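PDB 4A0S: octenoyl-CoA reductase/carboxylase from Streptomyces sp., which catalyses the NADPH-dependent reductive carboxylation of 2-octenoyl-CoA, supplying an unusual extender unit for cinnabaramide polyketide biosynthesis. Local coordinates for residues 146-151 with 158-163; 94-97 with 102-105; 279-282 with 286-289. All coordinates share one frame; numbering follows the deposited sequence. Where two conformers were deposited one is given.

Contact 1 (146-151 with 158-163). With CO8 (octanoyl-coenzyme A), chain E.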
loop_
_atom_site.group_PDB
_atom_site.type_symbol
_atom_site.label_atom_id
_atom_site.label_comp_id
_atom_site.label_asym_id
_atom_site.label_seq_id
_atom_site.Cartn_x
_atom_site.Cartn_y
_atom_site.Cartn_z
ATOM N N GLU A 146 2.520 24.131 4.564
ATOM C CA GLU A 146 1.281 23.431 4.872
ATOM C C GLU A 146 0.117 23.849 3.965
ATOM O O GLU A 146 -0.970 23.248 4.003
ATOM C CB GLU A 146 0.933 23.631 6.342
ATOM C CG GLU A 146 1.983 23.091 7.311
ATOM C CD GLU A 146 3.162 24.028 7.494
ATOM O OE1 GLU A 146 3.256 25.045 6.779
ATOM O OE2 GLU A 146 4.007 23.745 8.361
ATOM N N GLN A 147 0.357 24.853 3.127
ATOM C CA GLN A 147 -0.615 25.331 2.138
ATOM C C GLN A 147 -0.575 24.543 0.857
ATOM O O GLN A 147 -1.553 24.484 0.107
ATOM C CB GLN A 147 -0.321 26.774 1.763
ATOM C CG GLN A 147 -1.160 27.753 2.468
ATOM C CD GLN A 147 -0.930 29.140 1.944
ATOM O OE1 GLN A 147 -0.380 29.975 2.646
ATOM N NE2 GLN A 147 -1.315 29.385 0.692
ATOM N N GLU A 148 0.575 23.946 0.590
ATOM C CA GLU A 148 0.778 23.107 -0.586
ATOM C C GLU A 148 -0.064 21.867 -0.400
ATOM O O GLU A 148 0.032 21.229 0.629
ATOM C CB GLU A 148 2.202 22.592 -0.651
ATOM C CG GLU A 148 3.192 23.567 -1.051
ATOM C CD GLU A 148 4.423 22.862 -1.496
ATOM O OE1 GLU A 148 4.458 22.451 -2.673
ATOM O OE2 GLU A 148 5.324 22.679 -0.656
ATOM N N PRO A 149 -0.854 21.500 -1.412
ATOM C CA PRO A 149 -1.625 20.260 -1.336
ATOM C C PRO A 149 -0.776 19.039 -1.000
ATOM O O PRO A 149 -1.190 18.230 -0.165
ATOM C CB PRO A 149 -2.251 20.170 -2.726
ATOM C CG PRO A 149 -2.505 21.632 -3.054
ATOM C CD PRO A 149 -1.249 22.327 -2.565
ATOM N N ALA A 150 0.408 18.929 -1.608
ATOM C CA ALA A 150 1.232 17.723 -1.471
ATOM C C ALA A 150 1.524 17.447 -0.005
ATOM O O ALA A 150 1.547 16.296 0.427
ATOM C CB ALA A 150 2.523 17.855 -2.269
ATOM N N THR A 151 1.689 18.519 0.767
ATOM C CA THR A 151 1.981 18.423 2.193
ATOM C C THR A 151 0.921 17.618 2.938
ATOM O O THR A 151 1.228 16.915 3.884
ATOM C CB THR A 151 2.064 19.811 2.846
ATOM O OG1 THR A 151 3.085 20.566 2.196
ATOM C CG2 THR A 151 2.384 19.690 4.355
ATOM N N GLY A 158 5.943 18.206 -0.370
ATOM C CA GLY A 158 5.647 19.509 -0.954
ATOM C C GLY A 158 6.885 20.032 -1.632
ATOM O O GLY A 158 7.986 19.752 -1.199
ATOM N N THR A 159 6.717 20.803 -2.700
ATOM C CA THR A 159 7.891 21.320 -3.403
ATOM C C THR A 159 8.617 22.359 -2.547
ATOM O O THR A 159 9.768 22.675 -2.805
ATOM C CB THR A 159 7.523 21.919 -4.764
ATOM O OG1 THR A 159 6.703 23.064 -4.573
ATOM C CG2 THR A 159 6.748 20.927 -5.575
ATOM N N GLU A 160 7.965 22.838 -1.495
ATOM C CA GLU A 160 8.583 23.808 -0.597
ATOM C C GLU A 160 9.160 23.122 0.640
ATOM O O GLU A 160 9.535 23.776 1.605
ATOM C CB GLU A 160 7.583 24.904 -0.195
ATOM C CG GLU A 160 7.033 25.740 -1.371
ATOM C CD GLU A 160 8.112 26.478 -2.137
ATOM O OE1 GLU A 160 9.241 26.613 -1.620
ATOM O OE2 GLU A 160 7.830 26.914 -3.277
ATOM N N GLN A 161 9.214 21.797 0.612
ATOM C CA GLN A 161 9.765 21.083 1.739
ATOM C C GLN A 161 11.236 21.426 1.828
ATOM O O GLN A 161 11.954 21.329 0.843
ATOM C CB GLN A 161 9.589 19.573 1.608
ATOM C CG GLN A 161 10.322 18.781 2.677
ATOM C CD GLN A 161 11.795 18.545 2.339
ATOM O OE1 GLN A 161 12.129 18.010 1.269
ATOM N NE2 GLN A 161 12.675 18.929 3.254
ATOM N N ARG A 162 11.650 21.850 3.006
ATOM C CA ARG A 162 13.040 22.171 3.280
ATOM C C ARG A 162 13.514 21.527 4.568
ATOM O O ARG A 162 12.704 21.099 5.390
ATOM C CB ARG A 162 13.239 23.679 3.316
ATOM C CG ARG A 162 13.121 24.299 1.941
ATOM C CD ARG A 162 13.422 25.817 1.960
ATOM N NE ARG A 162 13.393 26.303 0.590
ATOM C CZ ARG A 162 12.282 26.526 -0.103
ATOM N NH1 ARG A 162 11.090 26.343 0.459
ATOM N NH2 ARG A 162 12.363 26.940 -1.366
ATOM N N ALA A 163 14.832 21.419 4.694
ATOM C CA ALA A 163 15.485 20.937 5.897
ATOM C C ALA A 163 15.917 22.148 6.695
ATOM O O ALA A 163 16.775 22.932 6.274
ATOM C CB ALA A 163 16.691 20.071 5.559
HETATM N N1A CO8 E . 28.076 27.869 -5.778
HETATM C C2A CO8 E . 26.919 28.515 -5.936
HETATM N N3A CO8 E . 25.886 27.938 -6.539
HETATM C C4A CO8 E . 26.002 26.673 -7.000
HETATM C C5A CO8 E . 27.188 25.963 -6.852
HETATM C C6A CO8 E . 28.251 26.599 -6.218
HETATM N N6A CO8 E . 29.410 25.956 -6.043
HETATM N N7A CO8 E . 27.015 24.754 -7.387
HETATM C C8A CO8 E . 25.768 24.702 -7.861
HETATM N N9A CO8 E . 25.152 25.871 -7.626
HETATM C C1B CO8 E . 23.763 26.276 -7.974
HETATM C C2B CO8 E . 23.637 26.596 -9.467
HETATM O O2B CO8 E . 22.764 27.733 -9.655
HETATM C C3B CO8 E . 22.990 25.316 -9.989
HETATM O O3B CO8 E . 22.254 25.572 -11.177
HETATM P P3B CO8 E . 22.969 25.123 -12.558
HETATM O O7A CO8 E . 22.944 26.433 -13.526
HETATM O O8A CO8 E . 24.583 24.915 -12.307
HETATM O O9A CO8 E . 22.354 23.911 -13.135
HETATM C C4B CO8 E . 22.064 24.902 -8.851
HETATM O O4B CO8 E . 22.814 25.206 -7.666
HETATM C C5B CO8 E . 21.877 23.382 -8.784
HETATM O O5B CO8 E . 21.106 23.047 -7.611
HETATM P P1A CO8 E . 19.495 23.362 -7.582
HETATM O O1A CO8 E . 18.962 22.839 -6.103
HETATM O O2A CO8 E . 19.142 24.807 -7.751
HETATM O O3A CO8 E . 18.849 22.518 -8.839
HETATM P P2A CO8 E . 18.261 20.986 -8.863
HETATM O O4A CO8 E . 18.679 20.359 -10.271
HETATM O O5A CO8 E . 16.784 20.889 -8.618
HETATM O O6A CO8 E . 19.114 20.139 -7.756
HETATM C CBP CO8 E . 19.466 18.596 -5.874
HETATM C CCP CO8 E . 18.471 19.161 -6.915
HETATM C CDP CO8 E . 20.455 17.717 -6.659
HETATM C CEP CO8 E . 18.672 17.706 -4.916
HETATM C CAP CO8 E . 20.178 19.772 -5.124
HETATM O OAP CO8 E . 19.246 20.766 -4.588
HETATM C C9P CO8 E . 21.179 19.317 -4.026
HETATM O O9P CO8 E . 22.274 18.851 -4.364
HETATM N N8P CO8 E . 20.799 19.495 -2.740
HETATM C C7P CO8 E . 21.699 19.186 -1.588
HETATM C C6P CO8 E . 21.404 17.846 -0.858
HETATM C C5P CO8 E . 22.749 17.154 -0.527
HETATM O O5P CO8 E . 23.498 16.809 -1.436
HETATM N N4P CO8 E . 23.178 17.061 0.730
HETATM C C3P CO8 E . 22.462 17.228 1.989
HETATM C C2P CO8 E . 22.450 15.787 2.519
HETATM S S1P CO8 E . 20.746 15.177 2.801
HETATM C "C1'" CO8 E . 20.715 15.337 4.524
HETATM O "O1'" CO8 E . 21.738 15.271 5.229
HETATM C "C2'" CO8 E . 19.456 15.573 5.032
HETATM C "C3'" CO8 E . 19.200 15.715 6.376
HETATM C "C4'" CO8 E . 17.881 15.915 6.801
HETATM C "C5'" CO8 E . 16.892 16.345 5.729
HETATM C "C6'" CO8 E . 15.586 16.652 6.494
HETATM C "C7'" CO8 E . 14.466 16.842 5.509
HETATM C "C8'" CO8 E . 13.226 17.280 6.294
#

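Contact 2 (94-97 with 102-105). With CO8 (octanoyl-coenzyme A), chain E.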
loop_
_atom_site.group_PDB
_atom_site.type_symbol
_atom_site.label_atom_id
_atom_site.label_comp_id
_atom_site.label_asym_id
_atom_site.label_seq_id
_atom_site.Cartn_x
_atom_site.Cartn_y
_atom_site.Cartn_z
ATOM N N LYS A 94 18.656 31.400 -0.855
ATOM C CA LYS A 94 18.184 32.326 -1.868
ATOM C C LYS A 94 16.965 31.781 -2.601
ATOM O O LYS A 94 16.035 32.524 -2.897
ATOM C CB LYS A 94 19.314 32.673 -2.835
ATOM C CG LYS A 94 20.363 33.572 -2.204
ATOM C CD LYS A 94 21.406 34.058 -3.200
ATOM C CE LYS A 94 22.105 35.323 -2.668
ATOM N NZ LYS A 94 21.190 36.503 -2.455
ATOM N N GLN A 95 16.971 30.484 -2.885
ATOM C CA GLN A 95 15.830 29.827 -3.505
ATOM C C GLN A 95 14.631 29.931 -2.566
ATOM O O GLN A 95 13.523 30.225 -2.987
ATOM C CB GLN A 95 16.120 28.346 -3.755
ATOM C CG GLN A 95 17.022 28.038 -4.950
ATOM C CD GLN A 95 17.099 26.541 -5.239
ATOM O OE1 GLN A 95 17.578 25.753 -4.406
ATOM N NE2 GLN A 95 16.619 26.138 -6.423
ATOM N N ASN A 96 14.879 29.639 -1.295
ATOM C CA ASN A 96 13.885 29.751 -0.251
ATOM C C ASN A 96 13.299 31.171 -0.281
ATOM O O ASN A 96 12.088 31.349 -0.448
ATOM C CB ASN A 96 14.561 29.441 1.090
ATOM C CG ASN A 96 13.598 29.411 2.266
ATOM O OD1 ASN A 96 12.486 29.957 2.214
ATOM N ND2 ASN A 96 14.039 28.774 3.354
ATOM N N ALA A 97 14.175 32.172 -0.192
ATOM C CA ALA A 97 13.766 33.580 -0.169
ATOM C C ALA A 97 13.028 34.055 -1.418
ATOM O O ALA A 97 12.301 35.052 -1.366
ATOM C CB ALA A 97 14.956 34.457 0.084
ATOM N N TRP A 102 7.328 35.990 4.018
ATOM C CA TRP A 102 8.127 35.622 5.172
ATOM C C TRP A 102 9.398 34.893 4.809
ATOM O O TRP A 102 10.362 34.932 5.571
ATOM C CB TRP A 102 7.297 34.801 6.137
ATOM C CG TRP A 102 6.289 35.640 6.832
ATOM C CD1 TRP A 102 4.950 35.700 6.573
ATOM C CD2 TRP A 102 6.543 36.566 7.900
ATOM N NE1 TRP A 102 4.347 36.606 7.432
ATOM C CE2 TRP A 102 5.304 37.154 8.249
ATOM C CE3 TRP A 102 7.698 36.958 8.594
ATOM C CZ2 TRP A 102 5.185 38.108 9.271
ATOM C CZ3 TRP A 102 7.579 37.900 9.617
ATOM C CH2 TRP A 102 6.326 38.470 9.935
ATOM N N ALA A 103 9.416 34.247 3.643
ATOM C CA ALA A 103 10.592 33.462 3.252
ATOM C C ALA A 103 11.834 34.314 3.037
ATOM O O ALA A 103 12.943 33.808 3.167
ATOM C CB ALA A 103 10.310 32.613 2.021
ATOM N N THR A 104 11.661 35.600 2.725
ATOM C CA THR A 104 12.834 36.402 2.342
ATOM C C THR A 104 13.822 36.512 3.501
ATOM O O THR A 104 14.997 36.700 3.283
ATOM C CB THR A 104 12.504 37.829 1.794
ATOM O OG1 THR A 104 12.194 38.697 2.881
ATOM C CG2 THR A 104 11.357 37.800 0.814
ATOM N N ARG A 105 13.332 36.370 4.729
ATOM C CA ARG A 105 14.199 36.425 5.909
ATOM C C ARG A 105 15.344 35.433 5.851
ATOM O O ARG A 105 16.415 35.703 6.386
ATOM C CB ARG A 105 13.413 36.184 7.192
ATOM C CG ARG A 105 12.395 37.271 7.553
ATOM C CD ARG A 105 11.477 36.679 8.610
ATOM N NE ARG A 105 10.983 35.377 8.141
ATOM C CZ ARG A 105 10.643 34.354 8.912
ATOM N NH1 ARG A 105 10.721 34.437 10.237
ATOM N NH2 ARG A 105 10.214 33.243 8.343
HETATM N N1A CO8 E . 28.076 27.869 -5.778
HETATM C C2A CO8 E . 26.919 28.515 -5.936
HETATM N N3A CO8 E . 25.886 27.938 -6.539
HETATM C C4A CO8 E . 26.002 26.673 -7.000
HETATM C C5A CO8 E . 27.188 25.963 -6.852
HETATM C C6A CO8 E . 28.251 26.599 -6.218
HETATM N N6A CO8 E . 29.410 25.956 -6.043
HETATM N N7A CO8 E . 27.015 24.754 -7.387
HETATM C C8A CO8 E . 25.768 24.702 -7.861
HETATM N N9A CO8 E . 25.152 25.871 -7.626
HETATM C C1B CO8 E . 23.763 26.276 -7.974
HETATM C C2B CO8 E . 23.637 26.596 -9.467
HETATM O O2B CO8 E . 22.764 27.733 -9.655
HETATM C C3B CO8 E . 22.990 25.316 -9.989
HETATM O O3B CO8 E . 22.254 25.572 -11.177
HETATM P P3B CO8 E . 22.969 25.123 -12.558
HETATM O O7A CO8 E . 22.944 26.433 -13.526
HETATM O O8A CO8 E . 24.583 24.915 -12.307
HETATM O O9A CO8 E . 22.354 23.911 -13.135
HETATM C C4B CO8 E . 22.064 24.902 -8.851
HETATM O O4B CO8 E . 22.814 25.206 -7.666
HETATM C C5B CO8 E . 21.877 23.382 -8.784
HETATM O O5B CO8 E . 21.106 23.047 -7.611
HETATM P P1A CO8 E . 19.495 23.362 -7.582
HETATM O O1A CO8 E . 18.962 22.839 -6.103
HETATM O O2A CO8 E . 19.142 24.807 -7.751
HETATM O O3A CO8 E . 18.849 22.518 -8.839
HETATM P P2A CO8 E . 18.261 20.986 -8.863
HETATM O O4A CO8 E . 18.679 20.359 -10.271
HETATM O O5A CO8 E . 16.784 20.889 -8.618
HETATM O O6A CO8 E . 19.114 20.139 -7.756
HETATM C CBP CO8 E . 19.466 18.596 -5.874
HETATM C CCP CO8 E . 18.471 19.161 -6.915
HETATM C CDP CO8 E . 20.455 17.717 -6.659
HETATM C CEP CO8 E . 18.672 17.706 -4.916
HETATM C CAP CO8 E . 20.178 19.772 -5.124
HETATM O OAP CO8 E . 19.246 20.766 -4.588
HETATM C C9P CO8 E . 21.179 19.317 -4.026
HETATM O O9P CO8 E . 22.274 18.851 -4.364
HETATM N N8P CO8 E . 20.799 19.495 -2.740
HETATM C C7P CO8 E . 21.699 19.186 -1.588
HETATM C C6P CO8 E . 21.404 17.846 -0.858
HETATM C C5P CO8 E . 22.749 17.154 -0.527
HETATM O O5P CO8 E . 23.498 16.809 -1.436
HETATM N N4P CO8 E . 23.178 17.061 0.730
HETATM C C3P CO8 E . 22.462 17.228 1.989
HETATM C C2P CO8 E . 22.450 15.787 2.519
HETATM S S1P CO8 E . 20.746 15.177 2.801
HETATM C "C1'" CO8 E . 20.715 15.337 4.524
HETATM O "O1'" CO8 E . 21.738 15.271 5.229
HETATM C "C2'" CO8 E . 19.456 15.573 5.032
HETATM C "C3'" CO8 E . 19.200 15.715 6.376
HETATM C "C4'" CO8 E . 17.881 15.915 6.801
HETATM C "C5'" CO8 E . 16.892 16.345 5.729
HETATM C "C6'" CO8 E . 15.586 16.652 6.494
HETATM C "C7'" CO8 E . 14.466 16.842 5.509
HETATM C "C8'" CO8 E . 13.226 17.280 6.294
#

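Contact 3 (279-282 with 286-289). With CO8 (octanoyl-coenzyme A), chain L.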
loop_
_atom_site.group_PDB
_atom_site.type_symbol
_atom_site.label_atom_id
_atom_site.label_comp_id
_atom_site.label_asym_id
_atom_site.label_seq_id
_atom_site.Cartn_x
_atom_site.Cartn_y
_atom_site.Cartn_z
ATOM N N ASP A 279 36.716 2.175 -1.631
ATOM C CA ASP A 279 35.888 3.195 -2.289
ATOM C C ASP A 279 35.823 3.120 -3.801
ATOM O O ASP A 279 34.961 3.746 -4.424
ATOM C CB ASP A 279 36.325 4.596 -1.873
ATOM C CG ASP A 279 35.942 4.904 -0.463
ATOM O OD1 ASP A 279 35.245 4.056 0.136
ATOM O OD2 ASP A 279 36.346 5.971 0.052
ATOM N N ASP A 280 36.740 2.359 -4.383
ATOM C CA ASP A 280 36.841 2.250 -5.818
ATOM C C ASP A 280 35.994 1.089 -6.302
ATOM O O ASP A 280 35.849 0.881 -7.508
ATOM C CB ASP A 280 38.302 2.055 -6.219
ATOM C CG ASP A 280 38.931 0.852 -5.546
ATOM O OD1 ASP A 280 38.474 -0.271 -5.816
ATOM O OD2 ASP A 280 39.882 1.023 -4.757
ATOM N N ILE A 281 35.422 0.337 -5.360
ATOM C CA ILE A 281 34.619 -0.827 -5.729
ATOM C C ILE A 281 33.507 -0.465 -6.725
ATOM O O ILE A 281 33.178 -1.262 -7.615
ATOM C CB ILE A 281 34.048 -1.548 -4.493
ATOM C CG1 ILE A 281 33.596 -2.961 -4.871
ATOM C CG2 ILE A 281 32.914 -0.720 -3.841
ATOM C CD1 ILE A 281 33.177 -3.788 -3.688
ATOM N N ALA A 282 32.976 0.752 -6.591
ATOM C CA ALA A 282 31.827 1.221 -7.371
ATOM C C ALA A 282 32.097 1.277 -8.876
ATOM O O ALA A 282 31.172 1.135 -9.679
ATOM C CB ALA A 282 31.393 2.585 -6.870
ATOM N N ARG A 286 32.089 -6.008 -11.941
ATOM C CA ARG A 286 32.380 -7.394 -11.603
ATOM C C ARG A 286 32.592 -7.590 -10.109
ATOM O O ARG A 286 31.979 -8.471 -9.497
ATOM C CB ARG A 286 33.612 -7.897 -12.365
ATOM C CG ARG A 286 33.922 -9.370 -12.100
ATOM C CD ARG A 286 32.626 -10.178 -12.089
ATOM N NE ARG A 286 32.838 -11.620 -12.128
ATOM C CZ ARG A 286 31.862 -12.506 -12.309
ATOM N NH1 ARG A 286 30.608 -12.092 -12.474
ATOM N NH2 ARG A 286 32.135 -13.806 -12.331
ATOM N N ARG A 287 33.476 -6.773 -9.544
ATOM C CA ARG A 287 33.797 -6.823 -8.159
ATOM C C ARG A 287 32.586 -6.465 -7.309
ATOM O O ARG A 287 32.372 -7.101 -6.282
ATOM C CB ARG A 287 34.946 -5.868 -7.819
ATOM C CG ARG A 287 35.369 -5.915 -6.358
ATOM C CD ARG A 287 36.847 -5.658 -6.198
ATOM N NE ARG A 287 37.161 -4.235 -6.129
ATOM C CZ ARG A 287 37.226 -3.530 -5.003
ATOM N NH1 ARG A 287 36.989 -4.100 -3.828
ATOM N NH2 ARG A 287 37.526 -2.244 -5.052
ATOM N N VAL A 288 31.718 -5.584 -7.825
ATOM C CA VAL A 288 30.480 -5.271 -7.112
ATOM C C VAL A 288 29.606 -6.519 -7.061
ATOM O O VAL A 288 29.060 -6.843 -6.009
ATOM C CB VAL A 288 29.722 -4.045 -7.695
ATOM C CG1 VAL A 288 28.368 -3.872 -7.023
ATOM C CG2 VAL A 288 30.538 -2.780 -7.506
ATOM N N VAL A 289 29.510 -7.242 -8.177
ATOM C CA VAL A 289 28.703 -8.468 -8.208
ATOM C C VAL A 289 29.288 -9.526 -7.279
ATOM O O VAL A 289 28.577 -10.059 -6.418
ATOM C CB VAL A 289 28.507 -9.021 -9.646
ATOM C CG1 VAL A 289 27.867 -10.401 -9.617
ATOM C CG2 VAL A 289 27.640 -8.065 -10.465
HETATM N N1A CO8 L . 28.793 -19.363 -21.435
HETATM C C2A CO8 L . 28.445 -20.219 -20.477
HETATM N N3A CO8 L . 28.112 -19.802 -19.258
HETATM C C4A CO8 L . 28.120 -18.488 -18.959
HETATM C C5A CO8 L . 28.480 -17.567 -19.937
HETATM C C6A CO8 L . 28.824 -18.036 -21.204
HETATM N N6A CO8 L . 29.171 -17.193 -22.175
HETATM N N7A CO8 L . 28.408 -16.353 -19.393
HETATM C C8A CO8 L . 28.020 -16.501 -18.126
HETATM N N9A CO8 L . 27.850 -17.802 -17.850
HETATM C C1B CO8 L . 27.398 -18.381 -16.532
HETATM C C2B CO8 L . 28.405 -18.312 -15.374
HETATM O O2B CO8 L . 28.350 -19.534 -14.622
HETATM C C3B CO8 L . 27.901 -17.136 -14.533
HETATM O O3B CO8 L . 28.161 -17.352 -13.143
HETATM P P3B CO8 L . 29.127 -16.348 -12.319
HETATM O O7A CO8 L . 30.519 -16.336 -13.151
HETATM O O8A CO8 L . 28.481 -14.871 -12.477
HETATM O O9A CO8 L . 29.270 -16.775 -10.906
HETATM C C4B CO8 L . 26.399 -17.205 -14.737
HETATM O O4B CO8 L . 26.237 -17.578 -16.128
HETATM C C5B CO8 L . 25.759 -15.836 -14.397
HETATM O O5B CO8 L . 24.312 -15.912 -14.339
HETATM P P1A CO8 L . 23.513 -16.483 -13.024
HETATM O O1A CO8 L . 21.934 -16.195 -13.314
HETATM O O2A CO8 L . 23.793 -17.920 -12.755
HETATM O O3A CO8 L . 23.947 -15.572 -11.728
HETATM P P2A CO8 L . 22.995 -14.443 -11.019
HETATM O O4A CO8 L . 24.023 -13.583 -10.126
HETATM O O5A CO8 L . 21.834 -14.954 -10.223
HETATM O O6A CO8 L . 22.532 -13.429 -12.190
HETATM C CBP CO8 L . 20.985 -12.126 -13.543
HETATM C CCP CO8 L . 21.198 -12.902 -12.241
HETATM C CDP CO8 L . 21.963 -10.940 -13.541
HETATM C CEP CO8 L . 19.533 -11.622 -13.553
HETATM C CAP CO8 L . 21.278 -13.087 -14.733
HETATM O OAP CO8 L . 20.541 -14.315 -14.574
HETATM C C9P CO8 L . 20.882 -12.479 -16.081
HETATM O O9P CO8 L . 21.533 -11.562 -16.598
HETATM N N8P CO8 L . 19.782 -13.035 -16.592
HETATM C C7P CO8 L . 19.164 -12.601 -17.840
HETATM C C6P CO8 L . 18.499 -11.244 -17.588
HETATM C C5P CO8 L . 18.482 -10.460 -18.897
HETATM O O5P CO8 L . 19.448 -9.778 -19.244
HETATM N N4P CO8 L . 17.381 -10.612 -19.631
HETATM C C3P CO8 L . 16.242 -11.440 -19.205
HETATM C C2P CO8 L . 15.069 -11.120 -20.113
HETATM S S1P CO8 L . 14.181 -9.585 -19.624
HETATM C "C1'" CO8 L . 12.784 -9.917 -20.573
HETATM O "O1'" CO8 L . 12.805 -9.659 -21.781
HETATM C "C2'" CO8 L . 11.705 -10.529 -19.940
HETATM C "C3'" CO8 L . 10.533 -10.840 -20.622
HETATM C "C4'" CO8 L . 9.412 -11.401 -19.995
HETATM C "C5'" CO8 L . 9.591 -11.817 -18.530
HETATM C "C6'" CO8 L . 8.398 -12.674 -18.069
HETATM C "C7'" CO8 L . 8.784 -13.317 -16.747
HETATM C "C8'" CO8 L . 7.603 -14.093 -16.190
HETATM O O HOH W 1 38.104 -2.862 -8.105
#

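Contact 1 (146-151 with 158-163)
Gly-158 packs against residues 146-151: its CA lies 3.8 Å from Ala-150 CB and, on another flank, against the carboxylate of Glu-148. A type I turn begins here and runs to Gln-161, closed by Gln-161 N donating to Gly-158 O. At Thr-159 the polar grip starts. Its hydroxyl sits between its own backbone N and carbonyl carbon (chi1 65°), which brings OG1 round to the same acceptor as its N-H. Glu-148 OE1 takes both: Thr-159 N at 2.8 Å on the syn lone pair, and Thr-159 OG1 at 3.0 Å from well above the carboxylate plane. The next amide, Glu-160 N, goes to the other oxygen, Glu-148 OE2, at 2.8 Å, syn but tilted 34° out of that plane. With three donors on two oxygens, the buried carboxylate is well satisfied and its rotation fixed. Glu-160's own carboxylate folds away, where Arg-162 NH1 and NH2 hold OE1 end-on in a salt bridge. Gln-161 turns to the ligand: NE2 stands 3.5 Å from C8' of the octanoyl chain, while OE1 bonds Arg-328 of the third subunit. Ala-163 CB follows, 3.7 Å from C6'. Within the GroES-like domain, this is a turn held by a carboxylate in the connection between antiparallel strands 142-143 and 162-163, and it leads straight into the wall of the acyl pocket.

Contact 2 (94-97 with 102-105)
Ala-103's methyl lies over the last turn of helix 89-97, with its CB 3.3 Å from Asn-96 O and 3.4 Å from Asn-96 OD1. The second of these comes about because Asn-96 CG is anti to the backbone N (chi1 -175°), which carries the amide out across the helix axis so that its oxygen meets the methyl while ND2 donates to Glu-167 O. One residue on, the two backbones come very close, Ala-97 CA and Thr-104 CA being 3.9 Å apart. Ala-97 has only a methyl here and the Thr-104 side chain points away, so the backbones can approach. Ala-97 CB rests 3.7 Å from Thr-104 CA, and Ala-97 CA makes a CA-H...O contact to Ala-103 O, with 142° at the hydrogen. Thr-104 adds its CG2 methyl, which touches Ala-97 O at the outer side. No hydrogen bond crosses between the segments; the chain leaves the helix end in the GroES-like domain, doubles back within four residues and lays a 3-10 turn against the helix it has just left. Facing the other way, Arg-105 curls over this turn. Its NE donates to Trp-102 O at 2.7 Å, nearly straight (166°) and in the guanidinium plane, and one face of that group lies over Trp-102 CE3. Arg-105 NH2 has a salt bridge to Glu-64, and Trp-102 NE1 bonds Ile-126 O of the second subunit. From the helix, Gln-95 extends toward the coenzyme A diphosphate, its NE2 3.1 Å from O2A.

Contact 3 (279-282 with 286-289)
This is a short-range, mainly buried contact in the nucleotide-binding domain, where Ile-281 in the 3-10 turn that precedes helix 285-303 packs against Arg-287 and Val-288 in the helix's first turn. Ile-281 and Arg-287 share most of the surface. Arg-287 has two deposited conformers, and the contacts of its guanidinium are those of the one given. Ile-281 CG1, anti to the backbone N (chi1 -163°), sits over the centre of one face of this guanidinium, 3.6 Å above the plane, and the two side chains cross at about a right angle. On the other flank of Ile-281, Val-288 CG2 presses on Ile-281 O at 3.0 Å, tight for a carbon against an oxygen, and also touches Ile-281 CG1 at 4.0 Å. The domain is of the Rossmann type, with six parallel strands in the order 3-2-1-4-5-6, and helix 316-325 adds further packing: Val-317 meets Ile-281, and Ile-324 meets Val-288. The polar edge of the contact lies outward. Asp-280 OD1 approaches the guanidinium edge at NH2 in a salt bridge, but the modelled separation is implausibly short and its exact length doubtful. Arg-287 NE donates to a water at 2.6 Å, which weakly reaches Asp-280 OD1 in turn. The neighbouring Arg-286 points away from all this, to octanoyl-CoA: its NH2 donates to O7A of the 3'-phosphate at 3.1 Å (155°), while NH1 to O8A is a weak bond. Tyr-349 and Arg-293 of the same chain also bond this ligand.

Contacts 1 and 2 are neighbours, their centres 15 Å apart, and they touch: Arg-162 CD packs 3.3 Å from Asn-96 ND2. Both line the same octanoyl-CoA at different places, contact 1 along the acyl chain and contact 2 by the diphosphate, and Gln-161 of contact 1 lies about 8 Å from the bound NADP, side chain to ligand. Contact 3 sits apart in the other domain, its nearest atoms about 25 Å from contact 1 and about 27 Å from contact 2, and meets a different octanoyl-CoA. The sites are shared between subunits: the ligand at contacts 1 and 2 is also bonded by Arg-286 of the third subunit, the counterpart of the arginine in contact 3.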